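Local coordinates for Low molecular weight protein-tyrosine-phosphatase PtpA (Staphylococcus aureus, PDB 3ROF) that catalyses the hydrolysis of phosphotyrosine in proteins and is probably a secreted effector that counteracts host defences during infection, at residues F11-L14 against S20-A23; E24-Q29 against G134-V139; I87-M90 against N94-N97. All blocks are in the same frame, centred on the assembly; numbering follows the deposited sequence. Where two conformers were deposited one is given.

Interaction 1. Residues F11-L14 against S20-A23; sequences FVCL and SPMA. With PO4 (phosphate ion), chain C.
The phosphate-binding loop of the tyrosine phosphatases, the C-X5-R-S/T motif, runs here from Cys13 to Ser20, and this contact brings its two ends together. Strand 7-13 supplies Phe11 and Cys13. Helix 19-33 supplies Ser20 and Ala23. Ser20 packs alongside the strand: its CB lies 3.4 Å from Phe11 O. One turn further on, the Ala23 methyl sits over a face of the Phe11 ring. Ala23 CB is 3.6 Å from the ring centroid and 12° off the normal, a CH-pi contact. The same ring brings Phe11 CE2 to 3.6 Å from Ala23 O. Cys13, probably the catalytic nucleophile, holds SG between its backbone N and carbonyl carbon (chi1 60°). This turns the sulfur toward the start of the helix. Ser20 N donates to Cys13 SG over 3.4 Å at 159°. The sulfur is modelled too close to Ser20 OG, so the detail of this bond is less sure. Ser20 OG is hydrogen-bonded to Asn16 ND2. A phosphate ion, probably from the crystallisation liquor, occupies the loop. Leu14 N makes a weak hydrogen bond of 3.0 Å to its O2. The backbone N atoms of Gly15, Ile17 and Cys18, and Arg19 NE, also bind it. Cys13 SG stands 3.3 Å from phosphate O4. The ion thus lies among backbone N-H groups and Arg19 NE, at the N-terminal end of helix 19-33. Such a setting would be expected to stabilise negative charge on a bound phosphoryl group.

Interaction 2. Residues E24-Q29 against G134-V139; sequences EAIMRQ and GVYDMV
Glu24 OE2 is gripped by both terminal nitrogens of Arg28, one turn later on the same helix. Arg28 NH2 makes the shorter bond of the salt bridge, 2.8 Å to Glu24 OE2 at 156°. Arg28 NH1 adds its second bond, reaching the same Glu24 OE2 at 3.1 Å and a more bent 138°. The oxygen lies almost in the guanidinium plane, at its end. The two donors meet it differently. NH2 meets Glu24 OE2 on its anti lone pair, while NH1 comes from above the carboxylate plane. Glu24 OE1 is held by Ser43 OG, so both carboxylate oxygens have partners and the group's rotation is restricted. This pair takes no part in the contact with 134-139.

That contact is apolar and rests on Ile26. Its CG1 branch runs out extended (chi2 166°), which carries CD1 to the second helix. Ile26 CD1 meets Val139 CG1 at 3.7 Å, the two side chains reaching toward each other tip to tip. The other branch joins in, with Ile26 CG2 3.9 Å from Val139 CG1. Ile26 CD1 also touches Tyr136 CD1 at 3.8 Å, at a slant to the ring. The tyrosine leaves its own helix with CG anti to its backbone N, and its ring swings in beside the isoleucine. That ring is also stacked with His66. Leu63 and Leu140 pack against Ile26 as well, and Ala23 against Val139. No hydrogen bond crosses between the segments. The arrangement is apolar helix-helix packing of helices 19-33 and 132-153 within the alpha/beta fold of the low molecular weight phosphatases, where helices flank a four-stranded parallel sheet.

Interaction 3. Residues I87-M90 against N94-N97; sequences IVAM and NVDN
Asn94, Ala89 and Met90 carry this contact between the end of strand 86-89 and the first turns of helix 92-101. Asn94 has the largest share. Its CG lies anti to its carbonyl carbon (chi1 -55°), which directs the amide back at the strand end. There Asn94 OD1 accepts a weak hydrogen bond from Met90 N, 3.1 Å long and bent to 127°. The same N-H probably also bonds Val12 O of the neighbouring strand, so it appears to be shared. Beside it, Met90 CB comes to 3.2 Å from Asn94 OD1.

Ala89 makes the apolar half. Its methyl points at the helix and touches two side chains. Ala89 CB is 3.7 Å from Val95 CG2 and 3.9 Å from Asn94 CB. Val95 in turn packs on Leu109 and Lys111 of the next strand. Met90 meets the helix mainly through its backbone N and CB. Its chain bends at chi2 (-68°), and the thioether end leads away to Cys13, Arg19 and Ala23, by the active site. Asn94 also has its side chain about 6 Å from the bound phosphate, between nearest atoms. Asp91 OD1, in the turn between the segments, is hydrogen-bonded to Asn94 N. The arrangement is that of a tight strand-to-helix turn, opening the beta-alpha-beta unit of strand 86-89, helix 92-101 and strand 108-111. It lies near the phosphate site of the phosphatase fold.

How the interactions relate
All three contacts are largely buried, and interaction 1 touches both of the others. Interactions 1 and 2 share helix 19-33: its start belongs to the active-site loop, and its next turns pack on helix 132-153. They touch directly, as Met22 SD lies 3.5 Å from Tyr136 N. Interactions 1 and 3 share the sheet, since strands 7-13 and 86-89 are neighbours, with a probable bond of 2.9 Å from Val12 N to Val88 O. Interactions 2 and 3 lie on opposite sides of the chain's centre and do not touch. Chemistry follows place: interactions 1 and 3 mix polar and apolar contacts near the phosphate, while interaction 2 is wholly apolar across its helices.

Interaction 1. Residues F11-L14 against S20-A23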
# COMPACT_ATOMS: atom_id res chain seq x y z
N PHE A 11 -1.71 2.21 -0.38
CA PHE A 11 -1.72 0.79 -0.03
C PHE A 11 -2.63 0.61 1.17
O PHE A 11 -2.58 1.41 2.12
CB PHE A 11 -0.29 0.32 0.28
CG PHE A 11 0.62 0.39 -0.90
CD1 PHE A 11 0.55 -0.59 -1.89
CD2 PHE A 11 1.50 1.45 -1.06
CE1 PHE A 11 1.39 -0.51 -3.00
CE2 PHE A 11 2.35 1.50 -2.14
CZ PHE A 11 2.29 0.54 -3.12
N VAL A 12 -3.39 -0.48 1.18
CA VAL A 12 -4.39 -0.69 2.24
C VAL A 12 -4.33 -2.12 2.72
O VAL A 12 -4.36 -3.08 1.93
CB VAL A 12 -5.82 -0.38 1.78
CG1 VAL A 12 -6.80 -0.56 2.91
CG2 VAL A 12 -5.92 1.04 1.23
N CYS A 13 -4.21 -2.28 4.04
CA CYS A 13 -4.22 -3.57 4.69
C CYS A 13 -5.22 -3.50 5.84
O CYS A 13 -6.12 -2.68 5.80
CB CYS A 13 -2.79 -4.01 5.12
SG CYS A 13 -1.98 -2.89 6.29
N LEU A 14 -5.10 -4.39 6.84
CA LEU A 14 -6.05 -4.38 7.96
C LEU A 14 -5.61 -3.40 9.03
O LEU A 14 -6.34 -2.48 9.42
CB LEU A 14 -6.20 -5.79 8.53
CG LEU A 14 -7.12 -5.86 9.75
CD1 LEU A 14 -8.53 -5.42 9.44
CD2 LEU A 14 -7.11 -7.25 10.35
N SER A 20 0.87 -2.63 4.49
CA SER A 20 0.79 -1.40 3.73
C SER A 20 1.87 -0.38 4.10
O SER A 20 2.31 0.32 3.21
CB SER A 20 -0.62 -0.80 3.74
OG SER A 20 -1.07 -0.39 5.03
N PRO A 21 2.34 -0.29 5.37
CA PRO A 21 3.46 0.62 5.59
C PRO A 21 4.71 0.14 4.85
O PRO A 21 5.50 0.95 4.34
CB PRO A 21 3.67 0.59 7.12
CG PRO A 21 2.31 0.23 7.65
CD PRO A 21 1.79 -0.80 6.65
N MET A 22 4.94 -1.18 4.84
CA MET A 22 6.10 -1.67 4.14
C MET A 22 6.05 -1.28 2.66
O MET A 22 7.03 -0.80 2.07
CB MET A 22 6.23 -3.20 4.28
CG MET A 22 7.58 -3.64 3.86
SD MET A 22 7.79 -5.43 3.65
CE MET A 22 7.43 -6.05 5.29
N ALA A 23 4.89 -1.52 2.03
CA ALA A 23 4.71 -1.19 0.64
C ALA A 23 4.87 0.32 0.39
O ALA A 23 5.48 0.72 -0.58
CB ALA A 23 3.37 -1.70 0.14
P PO4 C . -1.34 -5.53 8.63
O1 PO4 C . -0.47 -5.86 7.45
O2 PO4 C . -2.82 -5.68 8.32
O3 PO4 C . -0.96 -6.52 9.78
O4 PO4 C . -1.02 -4.17 9.20

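Interaction 2. Residues E24-Q29 against G134-V139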
# COMPACT_ATOMS: atom_id res chain seq x y z
N GLU A 24 4.26 1.14 1.27
CA GLU A 24 4.35 2.58 1.11
C GLU A 24 5.80 3.01 1.10
O GLU A 24 6.22 3.81 0.25
CB GLU A 24 3.61 3.29 2.25
CG GLU A 24 3.83 4.76 2.28
CD GLU A 24 3.22 5.49 3.45
OE1 GLU A 24 2.52 4.91 4.29
OE2 GLU A 24 3.51 6.72 3.56
N ALA A 25 6.58 2.55 2.08
CA ALA A 25 7.96 3.00 2.19
C ALA A 25 8.80 2.54 0.98
O ALA A 25 9.61 3.30 0.46
CB ALA A 25 8.56 2.47 3.48
N ILE A 26 8.62 1.29 0.57
CA ILE A 26 9.36 0.78 -0.58
C ILE A 26 9.00 1.59 -1.83
O ILE A 26 9.86 1.99 -2.60
CB ILE A 26 9.09 -0.73 -0.78
CG1 ILE A 26 9.66 -1.54 0.36
CG2 ILE A 26 9.60 -1.18 -2.16
CD1 ILE A 26 9.15 -2.96 0.42
N MET A 27 7.70 1.79 -2.06
CA MET A 27 7.22 2.52 -3.22
C MET A 27 7.77 3.95 -3.25
O MET A 27 8.25 4.42 -4.29
CB MET A 27 5.69 2.54 -3.20
CG MET A 27 5.02 3.22 -4.37
SD MET A 27 5.08 2.16 -5.82
CE MET A 27 3.86 3.00 -6.85
N ARG A 28 7.71 4.63 -2.09
CA ARG A 28 8.23 6.00 -2.04
C ARG A 28 9.71 6.04 -2.42
O ARG A 28 10.14 6.90 -3.20
CB ARG A 28 8.02 6.59 -0.65
CG ARG A 28 8.61 7.98 -0.50
CD ARG A 28 8.27 8.60 0.87
NE ARG A 28 6.84 8.82 0.96
CZ ARG A 28 6.00 8.19 1.78
NH1 ARG A 28 6.43 7.41 2.74
NH2 ARG A 28 4.70 8.38 1.62
N GLN A 29 10.50 5.13 -1.87
CA GLN A 29 11.91 5.13 -2.18
C GLN A 29 12.16 4.76 -3.64
O GLN A 29 13.05 5.31 -4.27
CB GLN A 29 12.66 4.18 -1.24
CG GLN A 29 14.16 4.21 -1.47
CD GLN A 29 14.78 5.56 -1.11
OE1 GLN A 29 14.46 6.18 -0.08
NE2 GLN A 29 15.70 6.01 -1.95
N GLY A 134 8.92 -12.46 3.40
CA GLY A 134 8.06 -12.87 2.32
C GLY A 134 7.23 -11.73 1.79
O GLY A 134 7.00 -11.59 0.59
N VAL A 135 6.75 -10.87 2.69
CA VAL A 135 5.99 -9.68 2.28
C VAL A 135 6.87 -8.74 1.46
O VAL A 135 6.46 -8.22 0.41
CB VAL A 135 5.37 -8.99 3.51
CG1 VAL A 135 4.75 -7.66 3.09
CG2 VAL A 135 4.35 -9.91 4.19
N TYR A 136 8.08 -8.51 1.96
CA TYR A 136 9.06 -7.69 1.23
C TYR A 136 9.25 -8.22 -0.18
O TYR A 136 9.19 -7.46 -1.15
CB TYR A 136 10.37 -7.69 2.02
CG TYR A 136 11.50 -6.95 1.36
CD1 TYR A 136 11.62 -5.58 1.48
CD2 TYR A 136 12.45 -7.63 0.63
CE1 TYR A 136 12.68 -4.89 0.87
CE2 TYR A 136 13.50 -6.98 0.01
CZ TYR A 136 13.62 -5.62 0.15
OH TYR A 136 14.69 -4.99 -0.46
N ASP A 137 9.47 -9.53 -0.32
CA ASP A 137 9.69 -10.12 -1.63
C ASP A 137 8.46 -9.90 -2.52
O ASP A 137 8.59 -9.61 -3.71
CB ASP A 137 10.00 -11.61 -1.52
CG ASP A 137 11.32 -11.90 -0.86
OD1 ASP A 137 12.16 -11.03 -0.69
OD2 ASP A 137 11.53 -13.09 -0.52
N MET A 138 7.25 -10.02 -1.95
CA MET A 138 6.03 -9.80 -2.72
C MET A 138 5.93 -8.37 -3.19
O MET A 138 5.60 -8.11 -4.37
CB MET A 138 4.81 -10.18 -1.89
CG MET A 138 4.60 -11.69 -1.88
SD MET A 138 3.27 -12.14 -0.75
CE MET A 138 2.92 -13.82 -1.31
N VAL A 139 6.22 -7.39 -2.33
CA VAL A 139 6.20 -6.00 -2.78
C VAL A 139 7.23 -5.76 -3.88
O VAL A 139 6.91 -5.14 -4.90
CB VAL A 139 6.47 -5.03 -1.59
CG1 VAL A 139 6.53 -3.59 -2.11
CG2 VAL A 139 5.38 -5.16 -0.55

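Interaction 3. Residues I87-M90 against N94-N97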
# COMPACT_ATOMS: atom_id res chain seq x y z
N ILE A 87 -5.88 2.56 -5.41
CA ILE A 87 -5.96 1.91 -4.09
C ILE A 87 -5.47 0.47 -4.29
O ILE A 87 -6.03 -0.26 -5.12
CB ILE A 87 -7.39 1.94 -3.50
CG1 ILE A 87 -7.91 3.38 -3.43
CG2 ILE A 87 -7.41 1.30 -2.15
CD1 ILE A 87 -9.29 3.48 -3.01
N VAL A 88 -4.45 0.08 -3.55
CA VAL A 88 -3.81 -1.20 -3.75
C VAL A 88 -3.91 -1.98 -2.43
O VAL A 88 -3.20 -1.70 -1.46
CB VAL A 88 -2.35 -1.05 -4.19
CG1 VAL A 88 -1.71 -2.44 -4.39
CG2 VAL A 88 -2.28 -0.22 -5.48
N ALA A 89 -4.82 -2.95 -2.43
CA ALA A 89 -5.14 -3.77 -1.28
C ALA A 89 -4.20 -4.96 -1.20
O ALA A 89 -3.70 -5.43 -2.21
CB ALA A 89 -6.57 -4.28 -1.43
N MET A 90 -4.03 -5.50 0.02
CA MET A 90 -3.18 -6.67 0.18
C MET A 90 -3.87 -8.00 -0.03
O MET A 90 -3.28 -8.90 -0.65
CB MET A 90 -2.49 -6.61 1.54
CG MET A 90 -1.62 -5.37 1.69
SD MET A 90 -0.20 -5.45 0.59
CE MET A 90 0.22 -3.74 0.50
N ASN A 94 -9.33 -7.20 2.58
CA ASN A 94 -9.11 -5.78 2.45
C ASN A 94 -9.98 -5.17 1.32
O ASN A 94 -10.62 -4.11 1.52
CB ASN A 94 -7.64 -5.48 2.14
CG ASN A 94 -6.63 -6.04 3.11
OD1 ASN A 94 -5.50 -6.30 2.68
ND2 ASN A 94 -6.95 -6.14 4.40
N VAL A 95 -10.02 -5.83 0.16
CA VAL A 95 -10.86 -5.39 -0.96
C VAL A 95 -12.31 -5.29 -0.49
O VAL A 95 -13.00 -4.27 -0.68
CB VAL A 95 -10.74 -6.35 -2.14
CG1 VAL A 95 -11.82 -6.04 -3.19
CG2 VAL A 95 -9.34 -6.26 -2.76
N ASP A 96 -12.78 -6.35 0.13
CA ASP A 96 -14.19 -6.41 0.54
C ASP A 96 -14.49 -5.28 1.52
O ASP A 96 -15.55 -4.59 1.45
CB ASP A 96 -14.53 -7.75 1.19
CG ASP A 96 -14.40 -8.94 0.25
OD1 ASP A 96 -14.40 -8.74 -0.98
OD2 ASP A 96 -14.31 -10.09 0.76
N ASN A 97 -13.62 -5.13 2.52
CA ASN A 97 -13.89 -4.15 3.58
C ASN A 97 -13.79 -2.70 3.03
O ASN A 97 -14.58 -1.84 3.42
CB ASN A 97 -12.94 -4.31 4.77
CG ASN A 97 -13.05 -5.66 5.51
OD1 ASN A 97 -12.15 -5.99 6.28
ND2 ASN A 97 -14.08 -6.44 5.26